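Enoyl-CoA hydratase (Mycobacterium thermoresistibile, PDB 3T3W) probably catalyses the reversible hydration of enoyl-CoA thioesters in lipid metabolism, as a member of the crotonase-like family. Local coordinates at residues 24-33 / 58-69; 118-126 / 206-217. One frame throughout, in Å; residues are numbered along the deposited sequence. Where two conformers were deposited one is given.

In the fold
Both contacts belong to the six-stranded sheet of the crotonase-like fold and meet at strand 67-72, which is a partner strand in interaction 1 and the immediate neighbour of strand 120-124 in interaction 2. Interaction 1 lies toward the sheet margin and is partly buried: backbone bonds pair two parallel strands, while arginines, a tyrosine and waters lie at its more exposed edge. Interaction 2 is wholly buried and mostly apolar, with no hydrogen bond across it, a helix laid on one face of the sheet. The two touch directly, through Ile68 O to Ile121 N and through Lys118 NZ, which bonds to Ala59 O. Helix 206-217 also reaches Ile30 and Val69 of interaction 1.

Interaction 1: residues 24-33 / 58-69; sequences YDVSDRIATI and RAAEDNDVSVIV
Ala31 CB meets both Val65 CG1, 3.7 Å away, and Ala59 CB near the end of helix 46-61. Val26 adds both its methyls against Val65 CG2, and Ile33 CD1 lies on Ile68 CG2. On the other sheet face Ile30 CG2 meets Val69 CG2. Between these layers the parallel strands are zipped by Ala31 N to Val67 O, Val69 N to Ala31 O (2.8 Å) and Ile33 N to Val69 O, the regular ladder of a beta-alpha-beta unit. It starts at Arg29 O, which takes both Ser66 N and Val67 N.

Farther out, Tyr24 carries its ring anti to the backbone N (chi1 -179°) and turns one face of it to Arg58. This is a cation-pi contact, with Arg58 CZ 4.3 Å from the ring centroid, but the guanidinium stands nearly upright on the ring, their planes 81° apart. A water links Tyr24 OH to Asp62 OD2, while Asp62 OD1 receives Asp64 N in an Asx turn. At the opposite end Arg29, within the type I' turn of the hairpin, bends at chi3 (60°) and holds Ser66 OG, which lies in the guanidinium plane, with two nitrogens, NE (2.7 Å) and NH2. NH2 also reaches Asn63 O at 3.0 Å, tilted from that plane, and Asp64 O lies over the guanidinium face.

Arg29 thus ties the hairpin to the loop entering strand 67-72 through neutral oxygens; Asp64 OD1, 4.5 Å from NH1, probably adds only a diffuse attraction.

Interaction 2: residues 118-126 / 206-217; sequences KPSIAAVQG and LDAETRALAGEI
Ile121 extends from strand 120-124 toward helix 206-217 and lays its CD1 over the helix backbone, 3.8 Å from Ala214 N. With CG1 anti to the carbonyl carbon (chi1 -53°), the longer branch runs toward the later turns of the helix, where CD1 also meets Leu213 CG at 3.9 Å and Ala214 CB. The other branch, CG2, rests against Thr210 CG2, the two side chains lying alongside and pointing opposite ways. Ile121 therefore spans a full helical turn, from Thr210 to Ala214.

Two residues along, at Ala123, the CA atoms of strand and helix come closest, Ala123 CA lying 6.6 Å from Thr210 CA, consistent with its small side chain. Its CB sits 3.6 Å from Thr210 OG1 and 4.0 Å from Leu206 CG. The threonine hydroxyl is not left bare against this methyl: OG1 donates to Leu206 O at 2.8 Å, one turn back. That carbonyl also accepts Thr210 N, the two donors arriving from opposite faces of its plane, so a polar side chain is accommodated in an apolar interface.

Just beyond the C-terminal end of the strand Leu206 CD2 packs on Gln125 CB, while the Gln125 amide points elsewhere, its NE2 bonded to Gly74 O and Ala72 O. Just before the N-terminal end Pro119 CG lies on Ile217 CG2, 3.9 Å apart.

Strand and helix run antiparallel, 171° between their directions and 9.0 Å apart at the axes. The helix covers neighbouring strands too, touching Val67 and Val69 of strand 67-72 on one flank and Ile143 of strand 141-145 on the other, while Phe181 of the second subunit packs on Pro119 and Ile217.

Interaction 1: residues 24-33 / 58-69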
loop_
_atom_site.group_PDB
_atom_site.type_symbol
_atom_site.label_atom_id
_atom_site.label_comp_id
_atom_site.label_asym_id
_atom_site.label_seq_id
_atom_site.Cartn_x
_atom_site.Cartn_y
_atom_site.Cartn_z
ATOM N N TYR F 24 -18.680 -32.378 -14.601
ATOM C CA TYR F 24 -18.074 -31.382 -15.477
ATOM C C TYR F 24 -18.691 -31.506 -16.850
ATOM O O TYR F 24 -18.712 -32.600 -17.430
ATOM C CB TYR F 24 -16.576 -31.614 -15.555
ATOM C CG TYR F 24 -15.808 -30.658 -16.408
ATOM C CD1 TYR F 24 -15.372 -29.457 -15.911
ATOM C CD2 TYR F 24 -15.466 -30.975 -17.714
ATOM C CE1 TYR F 24 -14.630 -28.585 -16.688
ATOM C CE2 TYR F 24 -14.732 -30.108 -18.505
ATOM C CZ TYR F 24 -14.307 -28.912 -17.987
ATOM O OH TYR F 24 -13.624 -28.037 -18.805
ATOM N N ASP F 25 -19.173 -30.395 -17.395
ATOM C CA ASP F 25 -19.836 -30.399 -18.731
ATOM C C ASP F 25 -19.338 -29.180 -19.482
ATOM O O ASP F 25 -19.286 -28.099 -18.901
ATOM C CB ASP F 25 -21.370 -30.247 -18.599
ATOM C CG ASP F 25 -22.072 -29.950 -19.950
ATOM O OD1 ASP F 25 -22.223 -30.946 -20.667
ATOM O OD2 ASP F 25 -22.434 -28.760 -20.326
ATOM N N VAL F 26 -19.010 -29.337 -20.763
ATOM C CA VAL F 26 -18.736 -28.198 -21.615
ATOM C C VAL F 26 -19.755 -28.196 -22.751
ATOM O O VAL F 26 -19.876 -29.172 -23.502
ATOM C CB VAL F 26 -17.316 -28.242 -22.204
ATOM C CG1 VAL F 26 -17.100 -27.141 -23.267
ATOM C CG2 VAL F 26 -16.291 -28.168 -21.099
ATOM N N SER F 27 -20.479 -27.104 -22.873
ATOM C CA SER F 27 -21.328 -26.882 -24.041
ATOM C C SER F 27 -21.583 -25.404 -24.254
ATOM O O SER F 27 -21.618 -24.639 -23.292
ATOM C CB SER F 27 -22.641 -27.646 -23.925
ATOM O OG SER F 27 -23.299 -27.308 -22.741
ATOM N N ASP F 28 -21.739 -25.002 -25.521
ATOM C CA ASP F 28 -22.019 -23.615 -25.847
ATOM C C ASP F 28 -20.991 -22.638 -25.208
ATOM O O ASP F 28 -21.370 -21.552 -24.755
ATOM C CB ASP F 28 -23.439 -23.225 -25.355
ATOM C CG ASP F 28 -24.520 -24.190 -25.820
ATOM O OD1 ASP F 28 -24.581 -24.404 -27.031
ATOM O OD2 ASP F 28 -25.263 -24.734 -24.953
ATOM N N ARG F 29 -19.729 -23.039 -25.188
ATOM C CA ARG F 29 -18.586 -22.272 -24.641
ATOM C C ARG F 29 -18.652 -22.038 -23.117
ATOM O O ARG F 29 -17.922 -21.180 -22.584
ATOM C CB ARG F 29 -18.363 -20.944 -25.392
ATOM C CG ARG F 29 -18.198 -21.158 -26.907
ATOM C CD ARG F 29 -17.603 -19.951 -27.598
ATOM N NE ARG F 29 -16.293 -19.679 -27.019
ATOM C CZ ARG F 29 -15.149 -20.293 -27.338
ATOM N NH1 ARG F 29 -15.084 -21.207 -28.314
ATOM N NH2 ARG F 29 -14.045 -19.957 -26.684
ATOM N N ILE F 30 -19.481 -22.822 -22.434
ATOM C CA ILE F 30 -19.616 -22.706 -20.956
ATOM C C ILE F 30 -19.145 -24.024 -20.375
ATOM O O ILE F 30 -19.625 -25.068 -20.791
ATOM C CB ILE F 30 -21.094 -22.455 -20.546
ATOM C CG1 ILE F 30 -21.615 -21.148 -21.150
ATOM C CG2 ILE F 30 -21.210 -22.412 -19.003
ATOM C CD1 ILE F 30 -23.125 -21.001 -21.092
ATOM N N ALA F 31 -18.229 -23.977 -19.407
ATOM C CA ALA F 31 -17.872 -25.148 -18.595
ATOM C C ALA F 31 -18.661 -25.051 -17.325
ATOM O O ALA F 31 -18.505 -24.073 -16.576
ATOM C CB ALA F 31 -16.379 -25.148 -18.252
ATOM N N THR F 32 -19.512 -26.044 -17.080
ATOM C CA THR F 32 -20.275 -26.087 -15.853
ATOM C C THR F 32 -19.657 -27.134 -14.912
ATOM O O THR F 32 -19.575 -28.337 -15.264
ATOM C CB THR F 32 -21.744 -26.429 -16.116
ATOM O OG1 THR F 32 -22.264 -25.471 -17.063
ATOM C CG2 THR F 32 -22.529 -26.385 -14.814
ATOM N N ILE F 33 -19.190 -26.644 -13.762
ATOM C CA ILE F 33 -18.562 -27.467 -12.742
ATOM C C ILE F 33 -19.583 -27.611 -11.610
ATOM O O ILE F 33 -19.977 -26.619 -10.986
ATOM C CB ILE F 33 -17.287 -26.789 -12.169
ATOM C CG1 ILE F 33 -16.273 -26.472 -13.281
ATOM C CG2 ILE F 33 -16.670 -27.633 -11.049
ATOM C CD1 ILE F 33 -15.046 -25.657 -12.873
ATOM N N ARG F 58 -9.045 -27.711 -16.036
ATOM C CA ARG F 58 -9.540 -28.237 -17.311
ATOM C C ARG F 58 -10.249 -27.126 -18.108
ATOM O O ARG F 58 -9.998 -26.903 -19.332
ATOM C CB ARG F 58 -10.494 -29.408 -17.038
ATOM C CG ARG F 58 -10.774 -30.326 -18.222
ATOM C CD ARG F 58 -10.961 -31.789 -17.779
ATOM N NE ARG F 58 -12.014 -31.894 -16.831
ATOM C CZ ARG F 58 -11.947 -32.246 -15.530
ATOM N NH1 ARG F 58 -13.079 -32.211 -14.851
ATOM N NH2 ARG F 58 -10.841 -32.683 -14.892
ATOM N N ALA F 59 -11.093 -26.375 -17.399
ATOM C CA ALA F 59 -11.847 -25.277 -18.013
ATOM C C ALA F 59 -10.942 -24.127 -18.460
ATOM O O ALA F 59 -11.140 -23.523 -19.546
ATOM C CB ALA F 59 -12.843 -24.745 -17.005
ATOM N N ALA F 60 -9.995 -23.807 -17.605
ATOM C CA ALA F 60 -8.992 -22.759 -17.894
ATOM C C ALA F 60 -8.207 -23.072 -19.162
ATOM O O ALA F 60 -7.917 -22.174 -19.954
ATOM C CB ALA F 60 -8.052 -22.600 -16.693
ATOM N N GLU F 61 -7.854 -24.339 -19.353
ATOM C CA GLU F 61 -7.002 -24.742 -20.476
ATOM C C GLU F 61 -7.761 -25.062 -21.751
ATOM O O GLU F 61 -7.135 -25.274 -22.795
ATOM C CB GLU F 61 -6.130 -25.942 -20.076
ATOM C CG GLU F 61 -5.164 -25.574 -18.973
ATOM C CD GLU F 61 -4.243 -26.693 -18.530
ATOM O OE1 GLU F 61 -4.456 -27.871 -18.888
ATOM O OE2 GLU F 61 -3.282 -26.367 -17.804
ATOM N N ASP F 62 -9.086 -25.133 -21.691
ATOM C CA ASP F 62 -9.882 -25.536 -22.851
ATOM C C ASP F 62 -10.217 -24.298 -23.685
ATOM O O ASP F 62 -11.015 -23.483 -23.263
ATOM C CB ASP F 62 -11.166 -26.254 -22.410
ATOM C CG ASP F 62 -11.989 -26.852 -23.590
ATOM O OD1 ASP F 62 -11.725 -26.528 -24.777
ATOM O OD2 ASP F 62 -12.923 -27.648 -23.308
ATOM N N ASN F 63 -9.634 -24.164 -24.887
ATOM C CA ASN F 63 -9.962 -23.020 -25.761
ATOM C C ASN F 63 -11.404 -22.967 -26.239
ATOM O O ASN F 63 -11.846 -21.933 -26.713
ATOM C CB ASN F 63 -9.064 -22.995 -26.992
ATOM C CG ASN F 63 -7.620 -22.827 -26.639
ATOM O OD1 ASN F 63 -7.255 -22.237 -25.603
ATOM N ND2 ASN F 63 -6.761 -23.364 -27.501
ATOM N N ASP F 64 -12.142 -24.057 -26.141
ATOM C CA ASP F 64 -13.575 -24.019 -26.424
ATOM C C ASP F 64 -14.423 -23.493 -25.242
ATOM O O ASP F 64 -15.630 -23.499 -25.343
ATOM C CB ASP F 64 -14.118 -25.421 -26.774
ATOM C CG ASP F 64 -13.531 -25.996 -28.069
ATOM O OD1 ASP F 64 -13.146 -25.240 -28.978
ATOM O OD2 ASP F 64 -13.458 -27.236 -28.138
ATOM N N VAL F 65 -13.805 -23.094 -24.124
ATOM C CA VAL F 65 -14.563 -22.575 -22.971
ATOM C C VAL F 65 -14.283 -21.107 -22.876
ATOM O O VAL F 65 -13.106 -20.723 -22.795
ATOM C CB VAL F 65 -14.109 -23.247 -21.660
ATOM C CG1 VAL F 65 -14.722 -22.574 -20.408
ATOM C CG2 VAL F 65 -14.508 -24.729 -21.705
ATOM N N SER F 66 -15.341 -20.298 -22.821
ATOM C CA SER F 66 -15.214 -18.840 -22.589
ATOM C C SER F 66 -15.617 -18.416 -21.164
ATOM O O SER F 66 -15.088 -17.424 -20.647
ATOM C CB SER F 66 -16.083 -18.032 -23.559
ATOM O OG SER F 66 -15.611 -18.135 -24.902
ATOM N N VAL F 67 -16.541 -19.161 -20.546
ATOM C CA VAL F 67 -17.062 -18.823 -19.201
ATOM C C VAL F 67 -17.191 -20.097 -18.375
ATOM O O VAL F 67 -17.561 -21.162 -18.893
ATOM C CB VAL F 67 -18.458 -18.129 -19.317
ATOM C CG1 VAL F 67 -19.076 -17.766 -17.962
ATOM C CG2 VAL F 67 -18.361 -16.838 -20.160
ATOM N N ILE F 68 -16.946 -19.954 -17.085
ATOM C CA ILE F 68 -17.038 -21.034 -16.122
ATOM C C ILE F 68 -18.206 -20.749 -15.197
ATOM O O ILE F 68 -18.337 -19.636 -14.646
ATOM C CB ILE F 68 -15.748 -21.138 -15.298
ATOM C CG1 ILE F 68 -14.569 -21.463 -16.242
ATOM C CG2 ILE F 68 -15.915 -22.161 -14.147
ATOM C CD1 ILE F 68 -13.153 -21.303 -15.687
ATOM N N VAL F 69 -19.044 -21.760 -15.022
ATOM C CA VAL F 69 -20.117 -21.735 -14.048
ATOM C C VAL F 69 -19.837 -22.773 -12.958
ATOM O O VAL F 69 -19.607 -23.939 -13.274
ATOM C CB VAL F 69 -21.498 -22.002 -14.694
ATOM C CG1 VAL F 69 -22.593 -22.221 -13.600
ATOM C CG2 VAL F 69 -21.884 -20.893 -15.659
HETATM O O HOH W 1 -12.804 -29.120 -21.055
HETATM O O HOH W 2 -18.027 -25.095 -26.351
#

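Interaction 2: residues 118-126 / 206-217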
loop_
_atom_site.group_PDB
_atom_site.type_symbol
_atom_site.label_atom_id
_atom_site.label_comp_id
_atom_site.label_asym_id
_atom_site.label_seq_id
_atom_site.Cartn_x
_atom_site.Cartn_y
_atom_site.Cartn_z
ATOM N N LYS F 118 -10.566 -16.242 -17.279
ATOM C CA LYS F 118 -11.860 -16.325 -17.954
ATOM C C LYS F 118 -12.911 -15.949 -16.907
ATOM O O LYS F 118 -12.703 -16.184 -15.715
ATOM C CB LYS F 118 -12.139 -17.760 -18.407
ATOM C CG LYS F 118 -11.112 -18.313 -19.367
ATOM C CD LYS F 118 -11.495 -19.687 -19.870
ATOM C CE LYS F 118 -10.415 -20.175 -20.818
ATOM N NZ LYS F 118 -10.699 -21.525 -21.402
ATOM N N PRO F 119 -14.066 -15.378 -17.332
ATOM C CA PRO F 119 -15.118 -15.070 -16.383
ATOM C C PRO F 119 -15.667 -16.307 -15.710
ATOM O O PRO F 119 -15.797 -17.340 -16.372
ATOM C CB PRO F 119 -16.198 -14.421 -17.242
ATOM C CG PRO F 119 -15.423 -13.789 -18.363
ATOM C CD PRO F 119 -14.345 -14.817 -18.653
ATOM N N SER F 120 -15.969 -16.195 -14.415
ATOM C CA SER F 120 -16.582 -17.279 -13.655
ATOM C C SER F 120 -17.753 -16.775 -12.845
ATOM O O SER F 120 -17.766 -15.642 -12.330
ATOM C CB SER F 120 -15.578 -17.953 -12.738
ATOM O OG SER F 120 -15.009 -16.998 -11.818
ATOM N N ILE F 121 -18.741 -17.635 -12.714
ATOM C CA ILE F 121 -19.968 -17.295 -12.024
ATOM C C ILE F 121 -20.318 -18.417 -11.063
ATOM O O ILE F 121 -20.381 -19.581 -11.477
ATOM C CB ILE F 121 -21.148 -17.144 -13.026
ATOM C CG1 ILE F 121 -20.818 -16.159 -14.161
ATOM C CG2 ILE F 121 -22.410 -16.726 -12.275
ATOM C CD1 ILE F 121 -21.808 -16.148 -15.350
ATOM N N ALA F 122 -20.522 -18.104 -9.784
ATOM C CA ALA F 122 -21.057 -19.079 -8.816
ATOM C C ALA F 122 -22.574 -18.941 -8.692
ATOM O O ALA F 122 -23.080 -17.813 -8.576
ATOM C CB ALA F 122 -20.405 -18.894 -7.434
ATOM N N ALA F 123 -23.274 -20.072 -8.678
ATOM C CA ALA F 123 -24.708 -20.182 -8.407
ATOM C C ALA F 123 -24.871 -20.784 -7.022
ATOM O O ALA F 123 -24.516 -21.957 -6.810
ATOM C CB ALA F 123 -25.375 -21.081 -9.450
ATOM N N VAL F 124 -25.348 -19.981 -6.078
ATOM C CA VAL F 124 -25.385 -20.390 -4.679
ATOM C C VAL F 124 -26.814 -20.542 -4.174
ATOM O O VAL F 124 -27.573 -19.599 -4.116
ATOM C CB VAL F 124 -24.601 -19.428 -3.755
ATOM C CG1 VAL F 124 -24.667 -19.897 -2.286
ATOM C CG2 VAL F 124 -23.167 -19.289 -4.241
ATOM N N GLN F 125 -27.156 -21.766 -3.771
ATOM C CA GLN F 125 -28.452 -22.063 -3.150
ATOM C C GLN F 125 -28.282 -22.506 -1.702
ATOM O O GLN F 125 -27.234 -23.041 -1.325
ATOM C CB GLN F 125 -29.164 -23.160 -3.932
ATOM C CG GLN F 125 -28.803 -24.604 -3.562
ATOM C CD GLN F 125 -27.559 -25.113 -4.238
ATOM O OE1 GLN F 125 -26.625 -24.356 -4.586
ATOM N NE2 GLN F 125 -27.508 -26.431 -4.388
ATOM N N GLY F 126 -29.320 -22.316 -0.899
ATOM C CA GLY F 126 -29.301 -22.794 0.487
ATOM C C GLY F 126 -28.072 -22.378 1.291
ATOM O O GLY F 126 -27.602 -21.269 1.195
ATOM N N LEU F 206 -32.585 -20.520 -10.444
ATOM C CA LEU F 206 -31.160 -20.224 -10.253
ATOM C C LEU F 206 -30.275 -20.739 -11.409
ATOM O O LEU F 206 -29.455 -19.998 -11.943
ATOM C CB LEU F 206 -30.721 -20.814 -8.921
ATOM C CG LEU F 206 -29.231 -20.658 -8.629
ATOM C CD1 LEU F 206 -28.827 -19.180 -8.604
ATOM C CD2 LEU F 206 -28.885 -21.366 -7.307
ATOM N N ASP F 207 -30.428 -22.011 -11.784
ATOM C CA ASP F 207 -29.643 -22.587 -12.861
ATOM C C ASP F 207 -29.881 -21.898 -14.216
ATOM O O ASP F 207 -28.917 -21.573 -14.928
ATOM C CB ASP F 207 -29.868 -24.095 -12.986
ATOM C CG ASP F 207 -29.118 -24.889 -11.942
ATOM O OD1 ASP F 207 -28.025 -24.432 -11.486
ATOM O OD2 ASP F 207 -29.605 -26.010 -11.616
ATOM N N ALA F 208 -31.141 -21.631 -14.542
ATOM C CA ALA F 208 -31.476 -20.981 -15.829
ATOM C C ALA F 208 -30.941 -19.581 -15.886
ATOM O O ALA F 208 -30.379 -19.187 -16.896
ATOM C CB ALA F 208 -33.011 -20.981 -16.133
ATOM N N GLU F 209 -31.127 -18.796 -14.819
ATOM C CA GLU F 209 -30.613 -17.419 -14.800
ATOM C C GLU F 209 -29.113 -17.384 -14.926
ATOM O O GLU F 209 -28.575 -16.532 -15.629
ATOM C CB GLU F 209 -30.966 -16.698 -13.505
ATOM C CG GLU F 209 -32.451 -16.509 -13.246
ATOM C CD GLU F 209 -32.962 -15.108 -13.510
ATOM O OE1 GLU F 209 -32.173 -14.215 -13.876
ATOM O OE2 GLU F 209 -34.191 -14.916 -13.366
ATOM N N THR F 210 -28.417 -18.288 -14.217
ATOM C CA THR F 210 -26.972 -18.353 -14.284
ATOM C C THR F 210 -26.475 -18.710 -15.679
ATOM O O THR F 210 -25.540 -18.085 -16.188
ATOM C CB THR F 210 -26.416 -19.345 -13.223
ATOM O OG1 THR F 210 -26.853 -18.898 -11.941
ATOM C CG2 THR F 210 -24.895 -19.384 -13.213
ATOM N N ARG F 211 -27.078 -19.712 -16.293
ATOM C CA ARG F 211 -26.647 -20.114 -17.606
ATOM C C ARG F 211 -26.940 -19.012 -18.640
ATOM O O ARG F 211 -26.168 -18.789 -19.572
ATOM C CB ARG F 211 -27.259 -21.425 -18.034
ATOM C CG ARG F 211 -26.572 -21.922 -19.300
ATOM C CD ARG F 211 -26.874 -23.364 -19.601
ATOM N NE ARG F 211 -26.204 -23.766 -20.823
ATOM C CZ ARG F 211 -24.986 -24.296 -20.893
ATOM N NH1 ARG F 211 -24.274 -24.494 -19.804
ATOM N NH2 ARG F 211 -24.513 -24.671 -22.079
ATOM N N ALA F 212 -28.047 -18.301 -18.465
ATOM C CA ALA F 212 -28.393 -17.230 -19.409
ATOM C C ALA F 212 -27.347 -16.109 -19.349
ATOM O O ALA F 212 -26.911 -15.573 -20.377
ATOM C CB ALA F 212 -29.799 -16.675 -19.118
ATOM N N LEU F 213 -26.945 -15.755 -18.130
ATOM C CA LEU F 213 -25.904 -14.772 -17.929
ATOM C C LEU F 213 -24.563 -15.253 -18.517
ATOM O O LEU F 213 -23.882 -14.507 -19.215
ATOM C CB LEU F 213 -25.786 -14.436 -16.439
ATOM C CG LEU F 213 -24.634 -13.513 -16.016
ATOM C CD1 LEU F 213 -24.803 -12.162 -16.706
ATOM C CD2 LEU F 213 -24.563 -13.389 -14.487
ATOM N N ALA F 214 -24.196 -16.507 -18.253
ATOM C CA ALA F 214 -22.975 -17.100 -18.820
ATOM C C ALA F 214 -22.982 -17.030 -20.340
ATOM O O ALA F 214 -21.988 -16.668 -20.957
ATOM C CB ALA F 214 -22.838 -18.557 -18.340
ATOM N N GLY F 215 -24.136 -17.332 -20.929
ATOM C CA GLY F 215 -24.304 -17.256 -22.388
ATOM C C GLY F 215 -24.116 -15.880 -22.972
ATOM O O GLY F 215 -23.509 -15.746 -24.027
ATOM N N GLU F 216 -24.629 -14.875 -22.280
ATOM C CA GLU F 216 -24.480 -13.512 -22.718
ATOM C C GLU F 216 -22.996 -13.121 -22.694
ATOM O O GLU F 216 -22.499 -12.549 -23.662
ATOM C CB GLU F 216 -25.360 -12.625 -21.848
ATOM C CG GLU F 216 -25.029 -11.162 -21.816
ATOM C CD GLU F 216 -25.792 -10.467 -20.718
ATOM O OE1 GLU F 216 -26.492 -11.193 -19.988
ATOM O OE2 GLU F 216 -25.711 -9.221 -20.600
ATOM N N ILE F 217 -22.303 -13.472 -21.618
ATOM C CA ILE F 217 -20.892 -13.149 -21.487
ATOM C C ILE F 217 -20.024 -13.910 -22.493
ATOM O O ILE F 217 -19.038 -13.366 -23.001
ATOM C CB ILE F 217 -20.425 -13.395 -20.043
ATOM C CG1 ILE F 217 -21.165 -12.429 -19.132
ATOM C CG2 ILE F 217 -18.900 -13.235 -19.963
ATOM C CD1 ILE F 217 -20.953 -12.645 -17.626
#